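Local coordinates for NEQ263 (PDB 5BN3), which forms the core complex of an archaeal ATP synthase together with NeqA and probably binds nucleotide, at residues M17-D23 with I54-T60; Q128-S134 with T299-L305; L259-E264 with L294-T299. All coordinates share one frame; numbering follows the deposited sequence.

Interaction 1 (M17-D23 with I54-T60)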
loop_
_atom_site.group_PDB
_atom_site.type_symbol
_atom_site.label_atom_id
_atom_site.label_comp_id
_atom_site.label_asym_id
_atom_site.label_seq_id
_atom_site.Cartn_x
_atom_site.Cartn_y
_atom_site.Cartn_z
ATOM N N MET B 17 -34.488 17.769 -11.220
ATOM C CA MET B 17 -34.444 17.958 -9.776
ATOM C C MET B 17 -33.604 16.853 -9.148
ATOM O O MET B 17 -33.803 15.675 -9.438
ATOM C CB MET B 17 -35.860 17.935 -9.193
ATOM C CG MET B 17 -35.926 17.824 -7.674
ATOM S SD MET B 17 -37.598 17.480 -7.081
ATOM C CE MET B 17 -38.477 18.912 -7.708
ATOM N N LEU B 18 -32.660 17.236 -8.295
ATOM C CA LEU B 18 -31.817 16.266 -7.603
ATOM C C LEU B 18 -32.671 15.406 -6.672
ATOM O O LEU B 18 -33.357 15.929 -5.793
ATOM C CB LEU B 18 -30.738 16.985 -6.792
ATOM C CG LEU B 18 -29.317 16.414 -6.750
ATOM C CD1 LEU B 18 -28.745 16.525 -5.342
ATOM C CD2 LEU B 18 -29.257 14.978 -7.252
ATOM N N GLY B 19 -32.637 14.091 -6.871
ATOM C CA GLY B 19 -33.393 13.175 -6.034
ATOM C C GLY B 19 -34.801 12.891 -6.529
ATOM O O GLY B 19 -35.555 12.161 -5.886
ATOM N N GLU B 20 -35.147 13.463 -7.679
ATOM C CA GLU B 20 -36.499 13.376 -8.234
ATOM C C GLU B 20 -36.899 11.949 -8.620
ATOM O O GLU B 20 -36.113 11.214 -9.220
ATOM C CB GLU B 20 -36.596 14.299 -9.456
ATOM C CG GLU B 20 -37.921 14.304 -10.191
ATOM C CD GLU B 20 -37.894 15.214 -11.409
ATOM O OE1 GLU B 20 -38.979 15.620 -11.873
ATOM O OE2 GLU B 20 -36.786 15.525 -11.903
ATOM N N VAL B 21 -38.122 11.564 -8.267
ATOM C CA VAL B 21 -38.668 10.267 -8.657
ATOM C C VAL B 21 -39.339 10.373 -10.021
ATOM O O VAL B 21 -40.191 11.236 -10.236
ATOM C CB VAL B 21 -39.711 9.770 -7.647
ATOM C CG1 VAL B 21 -40.225 8.398 -8.047
ATOM C CG2 VAL B 21 -39.115 9.721 -6.261
ATOM N N ILE B 22 -38.954 9.496 -10.943
ATOM C CA ILE B 22 -39.561 9.482 -12.270
ATOM C C ILE B 22 -40.208 8.133 -12.582
ATOM O O ILE B 22 -39.627 7.076 -12.319
ATOM C CB ILE B 22 -38.553 9.879 -13.375
ATOM C CG1 ILE B 22 -37.353 8.933 -13.391
ATOM C CG2 ILE B 22 -38.087 11.314 -13.180
ATOM C CD1 ILE B 22 -36.265 9.345 -14.368
ATOM N N ASP B 23 -41.422 8.179 -13.124
ATOM C CA ASP B 23 -42.141 6.967 -13.497
ATOM C C ASP B 23 -41.810 6.548 -14.923
ATOM O O ASP B 23 -41.863 7.358 -15.850
ATOM C CB ASP B 23 -43.654 7.166 -13.363
ATOM C CG ASP B 23 -44.156 6.932 -11.949
ATOM O OD1 ASP B 23 -44.325 5.757 -11.561
ATOM O OD2 ASP B 23 -44.402 7.924 -11.231
ATOM N N ILE B 54 -41.285 9.611 -20.248
ATOM C CA ILE B 54 -41.059 9.721 -18.809
ATOM C C ILE B 54 -42.114 10.582 -18.117
ATOM O O ILE B 54 -42.453 11.667 -18.592
ATOM C CB ILE B 54 -39.679 10.335 -18.516
ATOM C CG1 ILE B 54 -38.592 9.577 -19.269
ATOM C CG2 ILE B 54 -39.382 10.323 -17.026
ATOM C CD1 ILE B 54 -37.259 10.236 -19.175
ATOM N N ASN B 55 -42.624 10.094 -16.991
ATOM C CA ASN B 55 -43.515 10.882 -16.153
ATOM C C ASN B 55 -42.813 11.307 -14.865
ATOM O O ASN B 55 -42.395 10.464 -14.070
ATOM C CB ASN B 55 -44.792 10.102 -15.833
ATOM C CG ASN B 55 -45.776 10.908 -15.007
ATOM O OD1 ASN B 55 -46.063 10.571 -13.858
ATOM N ND2 ASN B 55 -46.295 11.985 -15.589
ATOM N N ARG B 56 -42.677 12.616 -14.669
ATOM C CA ARG B 56 -41.993 13.149 -13.495
ATOM C C ARG B 56 -42.976 13.415 -12.360
ATOM O O ARG B 56 -43.974 14.117 -12.545
ATOM C CB ARG B 56 -41.242 14.437 -13.857
ATOM C CG ARG B 56 -40.266 14.283 -15.020
ATOM C CD ARG B 56 -39.672 15.619 -15.456
ATOM N NE ARG B 56 -38.807 16.211 -14.438
ATOM C CZ ARG B 56 -38.115 17.337 -14.600
ATOM N NH1 ARG B 56 -38.183 18.002 -15.744
ATOM N NH2 ARG B 56 -37.355 17.796 -13.617
ATOM N N GLN B 57 -42.695 12.851 -11.189
ATOM C CA GLN B 57 -43.552 13.037 -10.023
ATOM C C GLN B 57 -43.413 14.440 -9.443
ATOM O O GLN B 57 -44.321 14.939 -8.777
ATOM C CB GLN B 57 -43.243 11.991 -8.948
ATOM C CG GLN B 57 -43.665 10.575 -9.307
ATOM C CD GLN B 57 -43.776 9.676 -8.091
ATOM O OE1 GLN B 57 -43.535 10.107 -6.963
ATOM N NE2 GLN B 57 -44.148 8.420 -8.314
ATOM N N GLY B 58 -42.270 15.070 -9.694
ATOM C CA GLY B 58 -42.028 16.419 -9.220
ATOM C C GLY B 58 -41.633 16.469 -7.757
ATOM O O GLY B 58 -41.675 17.531 -7.133
ATOM N N ASN B 59 -41.252 15.320 -7.206
ATOM C CA ASN B 59 -40.823 15.243 -5.812
ATOM C C ASN B 59 -39.790 14.148 -5.577
ATOM O O ASN B 59 -39.661 13.227 -6.381
ATOM C CB ASN B 59 -42.028 15.038 -4.886
ATOM C CG ASN B 59 -42.861 13.823 -5.265
ATOM O OD1 ASN B 59 -43.808 13.925 -6.046
ATOM N ND2 ASN B 59 -42.517 12.668 -4.705
ATOM N N THR B 60 -39.049 14.259 -4.475
ATOM C CA THR B 60 -38.126 13.203 -4.063
ATOM C C THR B 60 -38.928 12.071 -3.434
ATOM O O THR B 60 -40.118 12.234 -3.167
ATOM C CB THR B 60 -37.056 13.717 -3.073
ATOM O OG1 THR B 60 -37.674 14.087 -1.835
ATOM C CG2 THR B 60 -36.335 14.920 -3.651
#
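R56 grips E20 side-on with two nitrogens, in a salt bridge between the strands. NE of R56 donates a hydrogen bond to OE1 of E20 at 2.6 Å, and NH2 of R56 reaches OE2 of E20 at 2.9 Å. Both oxygens are met on their syn sides, although the carboxylate and guanidinium planes stand 53° apart. A bend in the arginine chain (chi3 67°) turns NE back toward the glutamate. OE2 of E20 also accepts the backbone N of M17 at 3.3 Å, from above the carboxylate plane, inside the type II turn that runs from M17 to E20. The guanidinium has further acceptors: the carbonyl of E14 takes NH1 and that of N15 takes NH2.

Farther along, NE2 of Q57 donates to OD2 of D23 at 3.0 Å, with the oxygen lying in the amide plane. The backbones satisfy each other as well: V21 N bonds N59 O at 2.9 Å, Q57 N bonds V21 O, and D23 and N55 exchange a bond in each direction. Strand 55-57 thereby joins strand 20-23 antiparallel as an outermost strand, within this chain, of the six-stranded sheet of the NeqB N-terminal domain.

Interaction 2 (Q128-S134 with T299-L305)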
loop_
_atom_site.group_PDB
_atom_site.type_symbol
_atom_site.label_atom_id
_atom_site.label_comp_id
_atom_site.label_asym_id
_atom_site.label_seq_id
_atom_site.Cartn_x
_atom_site.Cartn_y
_atom_site.Cartn_z
ATOM N N GLN B 128 -29.907 4.574 22.965
ATOM C CA GLN B 128 -28.510 4.486 22.549
ATOM C C GLN B 128 -28.384 3.865 21.160
ATOM O O GLN B 128 -29.228 3.067 20.738
ATOM C CB GLN B 128 -27.705 3.669 23.569
ATOM C CG GLN B 128 -26.190 3.721 23.395
ATOM C CD GLN B 128 -25.449 3.028 24.529
ATOM O OE1 GLN B 128 -26.064 2.467 25.436
ATOM N NE2 GLN B 128 -24.123 3.068 24.482
ATOM N N LYS B 129 -27.340 4.263 20.438
ATOM C CA LYS B 129 -26.971 3.584 19.208
ATOM C C LYS B 129 -25.663 2.839 19.458
ATOM O O LYS B 129 -24.657 3.437 19.849
ATOM C CB LYS B 129 -26.835 4.575 18.043
ATOM C CG LYS B 129 -25.976 5.793 18.348
ATOM C CD LYS B 129 -25.826 6.684 17.131
ATOM C CE LYS B 129 -24.859 7.819 17.402
ATOM N NZ LYS B 129 -25.383 8.806 18.379
ATOM N N ILE B 130 -25.686 1.527 19.262
ATOM C CA ILE B 130 -24.503 0.713 19.503
ATOM C C ILE B 130 -24.407 -0.424 18.490
ATOM O O ILE B 130 -25.381 -1.132 18.242
ATOM C CB ILE B 130 -24.472 0.185 20.957
ATOM C CG1 ILE B 130 -23.288 -0.754 21.173
ATOM C CG2 ILE B 130 -25.764 -0.519 21.297
ATOM C CD1 ILE B 130 -22.817 -0.789 22.614
ATOM N N ALA B 131 -23.231 -0.580 17.890
ATOM C CA ALA B 131 -23.057 -1.538 16.806
ATOM C C ALA B 131 -22.567 -2.897 17.290
ATOM O O ALA B 131 -21.988 -3.014 18.369
ATOM C CB ALA B 131 -22.105 -0.983 15.769
ATOM N N ILE B 132 -22.811 -3.925 16.484
ATOM C CA ILE B 132 -22.162 -5.214 16.677
ATOM C C ILE B 132 -21.176 -5.415 15.526
ATOM O O ILE B 132 -21.570 -5.387 14.357
ATOM C CB ILE B 132 -23.184 -6.373 16.700
ATOM C CG1 ILE B 132 -24.183 -6.191 17.848
ATOM C CG2 ILE B 132 -22.474 -7.716 16.839
ATOM C CD1 ILE B 132 -25.314 -7.202 17.833
ATOM N N PHE B 133 -19.897 -5.588 15.855
ATOM C CA PHE B 133 -18.867 -5.854 14.853
ATOM C C PHE B 133 -18.560 -7.340 14.898
ATOM O O PHE B 133 -18.303 -7.884 15.975
ATOM C CB PHE B 133 -17.566 -5.102 15.172
ATOM C CG PHE B 133 -17.649 -3.604 15.019
ATOM C CD1 PHE B 133 -18.815 -2.981 14.600
ATOM C CD2 PHE B 133 -16.536 -2.818 15.287
ATOM C CE1 PHE B 133 -18.872 -1.598 14.465
ATOM C CE2 PHE B 133 -16.586 -1.440 15.153
ATOM C CZ PHE B 133 -17.758 -0.830 14.743
ATOM N N SER B 134 -18.564 -8.000 13.747
ATOM C CA SER B 134 -18.270 -9.432 13.720
ATOM C C SER B 134 -17.318 -9.831 12.600
ATOM O O SER B 134 -17.397 -9.304 11.491
ATOM C CB SER B 134 -19.561 -10.254 13.617
ATOM O OG SER B 134 -19.275 -11.640 13.502
ATOM N N THR B 299 -21.161 5.423 16.176
ATOM C CA THR B 299 -21.989 4.773 17.193
ATOM C C THR B 299 -21.447 5.038 18.592
ATOM O O THR B 299 -20.276 5.384 18.762
ATOM C CB THR B 299 -22.149 3.249 16.954
ATOM O OG1 THR B 299 -20.867 2.608 16.983
ATOM C CG2 THR B 299 -22.823 2.984 15.619
ATOM N N GLU B 300 -22.307 4.883 19.592
ATOM C CA GLU B 300 -21.908 5.142 20.967
ATOM C C GLU B 300 -21.387 3.861 21.604
ATOM O O GLU B 300 -21.841 3.442 22.670
ATOM C CB GLU B 300 -23.067 5.760 21.754
ATOM C CG GLU B 300 -23.355 7.198 21.324
ATOM C CD GLU B 300 -24.794 7.628 21.538
ATOM O OE1 GLU B 300 -25.657 6.762 21.804
ATOM O OE2 GLU B 300 -25.063 8.845 21.429
ATOM N N GLY B 301 -20.418 3.253 20.929
ATOM C CA GLY B 301 -19.832 2.008 21.378
ATOM C C GLY B 301 -20.091 0.867 20.416
ATOM O O GLY B 301 -20.748 1.039 19.382
ATOM N N GLN B 302 -19.571 -0.308 20.755
ATOM C CA GLN B 302 -19.744 -1.480 19.912
ATOM C C GLN B 302 -19.502 -2.761 20.693
ATOM O O GLN B 302 -18.687 -2.792 21.618
ATOM C CB GLN B 302 -18.803 -1.414 18.700
ATOM C CG GLN B 302 -17.313 -1.530 19.038
ATOM C CD GLN B 302 -16.731 -0.260 19.624
ATOM O OE1 GLN B 302 -17.120 0.847 19.246
ATOM N NE2 GLN B 302 -15.788 -0.413 20.551
ATOM N N TYR B 303 -20.223 -3.815 20.324
ATOM C CA TYR B 303 -19.940 -5.145 20.844
ATOM C C TYR B 303 -19.127 -5.915 19.803
ATOM O O TYR B 303 -19.614 -6.206 18.709
ATOM C CB TYR B 303 -21.236 -5.887 21.176
ATOM C CG TYR B 303 -22.129 -5.148 22.150
ATOM C CD1 TYR B 303 -21.676 -4.811 23.417
ATOM C CD2 TYR B 303 -23.427 -4.796 21.806
ATOM C CE1 TYR B 303 -22.487 -4.138 24.313
ATOM C CE2 TYR B 303 -24.247 -4.123 22.698
ATOM C CZ TYR B 303 -23.769 -3.799 23.948
ATOM O OH TYR B 303 -24.569 -3.127 24.842
ATOM N N VAL B 304 -17.884 -6.234 20.144
ATOM C CA VAL B 304 -16.975 -6.865 19.195
ATOM C C VAL B 304 -16.880 -8.365 19.433
ATOM O O VAL B 304 -16.583 -8.805 20.546
ATOM C CB VAL B 304 -15.570 -6.238 19.278
ATOM C CG1 VAL B 304 -14.618 -6.922 18.305
ATOM C CG2 VAL B 304 -15.646 -4.748 18.993
ATOM N N LEU B 305 -17.137 -9.149 18.390
ATOM C CA LEU B 305 -17.065 -10.604 18.501
ATOM C C LEU B 305 -15.651 -11.112 18.227
ATOM O O LEU B 305 -14.912 -10.526 17.431
ATOM C CB LEU B 305 -18.081 -11.277 17.573
ATOM C CG LEU B 305 -19.440 -11.638 18.186
ATOM C CD1 LEU B 305 -19.894 -10.603 19.192
ATOM C CD2 LEU B 305 -20.500 -11.821 17.107
#
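The Y303 ring carries CD1 of I130 over one face, 3.7 Å from the ring centroid and displaced toward the rim near CZ, a CH-pi contact; CG1 of I132 sits at the edge, close to the ring plane. With CG1 anti to the backbone N (chi1 176°), I130 lays its long branch across the tyrosine at about a right angle. The F133 ring has CB of Q302 over the centre of one face, 4.1 Å from the centroid and only 7° off the normal. Helix 290-296 also packs on F133, through P292 and T295, while OH of Y303 bonds to the carbonyl of H122.

The rings stand on opposite faces of the nucleotide-binding domain's mixed P-loop NTPase sheet, where strands 131-134 and 301-304 are parallel neighbours. A131 O accepts Y303 N at 2.8 Å, Y303 O accepts F133 N at 2.9 Å, and F133 O accepts L305 N at 3.0 Å.

Before the strands begin, NE2 of Q128 bonds to E300 O at 2.9 Å, with that oxygen in the amide plane; NE2 also meets OG of S325, and OE1 of the glutamine takes L125 N. Replacing Q128 with an alanine would probably leave E300 O and L125 N without these partners and the inverse gamma turn centred on E300 less firmly held. E300 N is tied to K129 O at 2.8 Å.

The charged ends form a chain: NZ of K129 makes a weak salt bridge to OE2 of E300 at 3.1 Å and a second salt bridge to E264, while OE2 also accepts ND2 of N255 from the neighbouring NeqA subunit. The lysine, set between two carboxylates, would tend to balance buried negative charge, and E300 couples this sheet to the subunit interface beside R326, an ADP-binding residue.

Interaction 3 (L259-E264 with L294-T299)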
loop_
_atom_site.group_PDB
_atom_site.type_symbol
_atom_site.label_atom_id
_atom_site.label_comp_id
_atom_site.label_asym_id
_atom_site.label_seq_id
_atom_site.Cartn_x
_atom_site.Cartn_y
_atom_site.Cartn_z
ATOM N N LEU B 259 -23.081 7.564 6.543
ATOM C CA LEU B 259 -23.336 6.617 7.627
ATOM C C LEU B 259 -23.946 7.328 8.832
ATOM O O LEU B 259 -24.851 6.806 9.485
ATOM C CB LEU B 259 -22.046 5.892 8.028
ATOM C CG LEU B 259 -21.503 4.842 7.055
ATOM C CD1 LEU B 259 -20.177 4.271 7.549
ATOM C CD2 LEU B 259 -22.515 3.725 6.855
ATOM N N ALA B 260 -23.454 8.528 9.113
ATOM C CA ALA B 260 -23.967 9.323 10.222
ATOM C C ALA B 260 -25.407 9.749 9.982
ATOM O O ALA B 260 -26.203 9.812 10.917
ATOM C CB ALA B 260 -23.093 10.531 10.446
ATOM N N SER B 261 -25.743 10.038 8.727
ATOM C CA SER B 261 -27.100 10.459 8.379
ATOM C C SER B 261 -28.105 9.340 8.634
ATOM O O SER B 261 -29.316 9.555 8.596
ATOM C CB SER B 261 -27.170 10.909 6.918
ATOM O OG SER B 261 -27.227 9.796 6.047
ATOM N N ILE B 262 -27.590 8.141 8.893
ATOM C CA ILE B 262 -28.412 7.006 9.287
ATOM C C ILE B 262 -28.337 6.763 10.798
ATOM O O ILE B 262 -29.365 6.722 11.474
ATOM C CB ILE B 262 -27.977 5.740 8.530
ATOM C CG1 ILE B 262 -28.325 5.877 7.049
ATOM C CG2 ILE B 262 -28.641 4.503 9.100
ATOM C CD1 ILE B 262 -27.968 4.670 6.256
ATOM N N TYR B 263 -27.121 6.607 11.321
ATOM C CA TYR B 263 -26.919 6.272 12.733
ATOM C C TYR B 263 -27.473 7.325 13.697
ATOM O O TYR B 263 -27.971 6.986 14.771
ATOM C CB TYR B 263 -25.430 6.052 13.024
ATOM C CG TYR B 263 -24.781 4.913 12.265
ATOM C CD1 TYR B 263 -25.518 3.820 11.832
ATOM C CD2 TYR B 263 -23.421 4.933 11.991
ATOM C CE1 TYR B 263 -24.913 2.780 11.144
ATOM C CE2 TYR B 263 -22.811 3.900 11.306
ATOM C CZ TYR B 263 -23.560 2.829 10.887
ATOM O OH TYR B 263 -22.946 1.804 10.206
ATOM N N GLU B 264 -27.381 8.597 13.316
ATOM C CA GLU B 264 -27.814 9.691 14.191
ATOM C C GLU B 264 -29.327 9.893 14.208
ATOM O O GLU B 264 -29.839 10.727 14.958
ATOM C CB GLU B 264 -27.103 10.997 13.818
ATOM C CG GLU B 264 -25.626 11.023 14.193
ATOM C CD GLU B 264 -25.392 11.307 15.669
ATOM O OE1 GLU B 264 -24.509 10.655 16.268
ATOM O OE2 GLU B 264 -26.071 12.193 16.230
ATOM N N LEU B 294 -15.155 3.792 10.600
ATOM C CA LEU B 294 -16.051 4.949 10.557
ATOM C C LEU B 294 -17.264 4.742 11.460
ATOM O O LEU B 294 -17.719 5.675 12.124
ATOM C CB LEU B 294 -16.497 5.250 9.121
ATOM C CG LEU B 294 -15.428 5.747 8.145
ATOM C CD1 LEU B 294 -16.053 6.177 6.826
ATOM C CD2 LEU B 294 -14.621 6.884 8.748
ATOM N N THR B 295 -17.781 3.516 11.486
ATOM C CA THR B 295 -18.921 3.193 12.340
ATOM C C THR B 295 -18.537 3.356 13.807
ATOM O O THR B 295 -19.320 3.868 14.614
ATOM C CB THR B 295 -19.425 1.762 12.076
ATOM O OG1 THR B 295 -19.922 1.677 10.733
ATOM C CG2 THR B 295 -20.541 1.390 13.045
ATOM N N GLY B 296 -17.323 2.932 14.146
ATOM C CA GLY B 296 -16.810 3.107 15.493
ATOM C C GLY B 296 -16.772 4.568 15.901
ATOM O O GLY B 296 -17.068 4.903 17.049
ATOM N N TYR B 297 -16.417 5.439 14.959
ATOM C CA TYR B 297 -16.362 6.878 15.219
ATOM C C TYR B 297 -17.739 7.531 15.356
ATOM O O TYR B 297 -17.838 8.697 15.747
ATOM C CB TYR B 297 -15.581 7.594 14.108
ATOM C CG TYR B 297 -14.079 7.619 14.292
ATOM C CD1 TYR B 297 -13.501 8.295 15.355
ATOM C CD2 TYR B 297 -13.240 6.994 13.380
ATOM C CE1 TYR B 297 -12.129 8.327 15.518
ATOM C CE2 TYR B 297 -11.864 7.024 13.536
ATOM C CZ TYR B 297 -11.318 7.694 14.607
ATOM O OH TYR B 297 -9.952 7.737 14.778
ATOM N N ILE B 298 -18.795 6.792 15.025
ATOM C CA ILE B 298 -20.151 7.347 15.058
ATOM C C ILE B 298 -21.042 6.748 16.147
ATOM O O ILE B 298 -21.631 7.481 16.941
ATOM C CB ILE B 298 -20.860 7.187 13.699
ATOM C CG1 ILE B 298 -20.060 7.896 12.606
ATOM C CG2 ILE B 298 -22.267 7.764 13.765
ATOM C CD1 ILE B 298 -20.386 7.415 11.207
ATOM N N THR B 299 -21.161 5.423 16.176
ATOM C CA THR B 299 -21.989 4.773 17.193
ATOM C C THR B 299 -21.447 5.038 18.592
ATOM O O THR B 299 -20.276 5.384 18.762
ATOM C CB THR B 299 -22.149 3.249 16.954
ATOM O OG1 THR B 299 -20.867 2.608 16.983
ATOM C CG2 THR B 299 -22.823 2.984 15.619
#
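Y263 drives its ring at I298 and T295, crossing each side chain at about a right angle. CG2 of I298 meets the ring edge in its plane, 3.5 Å from CD2 of Y263. At the tip, OH of Y263 donates to OG1 of T295 at 3.1 Å; that threonine hydroxyl has its stronger partner in V291 O, one turn back along its own helix. CG2 of T299 lies over one face of the tyrosine ring, displaced toward the rim, and the carbonyl oxygen of L259 lies over the opposite face. The ring is therefore approached on both faces, at one edge and at its hydroxyl, which should limit how far it can turn.

I298 does double duty because its two branches diverge. Its CG2, anti to the backbone N, goes to Y263, while its CG1 (chi1 -59°) carries CD1 over to the preceding turn of the other helix, where it rests 3.9 Å from CB of L259 and 4.2 Å from CB of A260. L259 replies with CD1, which comes within 4.1 Å of CB of L294 and equally near OG1 of T295, again across the direction of those side chains. All of this is buried.

The backbone on the I298 side is drawn together at T295 O, which accepts hydrogen bonds from both I298 N and T299 N.

Around the contact, Y256 of helix 255-263 continues the packing onto L294 and I298, and helix 228-241 lies against L259 through Y231 and against Y263 through M228. R253 of the neighbouring NeqA subunit bonds the I298 carbonyl. T295 also rests on A131 and F133, so the end of helix 290-296 packs both on helix 255-263 and on strand 131-134.

Overall arrangement
Interaction 1 comes first along the chain and stands apart, in the antiparallel sheet of the N-terminal domain: its centre is about 37 Å from that of interaction 2 and about 29 Å from that of interaction 3. The other two share the nucleotide-binding domain and touch, their centres about 11 Å apart. Interaction 3 is nested in the chain loop that interaction 2 closes, and T299, between helix 290-296 and strand 301-304, belongs to both. Here the ends of helices 255-263 and 290-296 meet strand 131-134 and the loop leading into it. All three reach the NeqA chain, consistent with a subunit that works in contact with NeqA in the ATP synthase core.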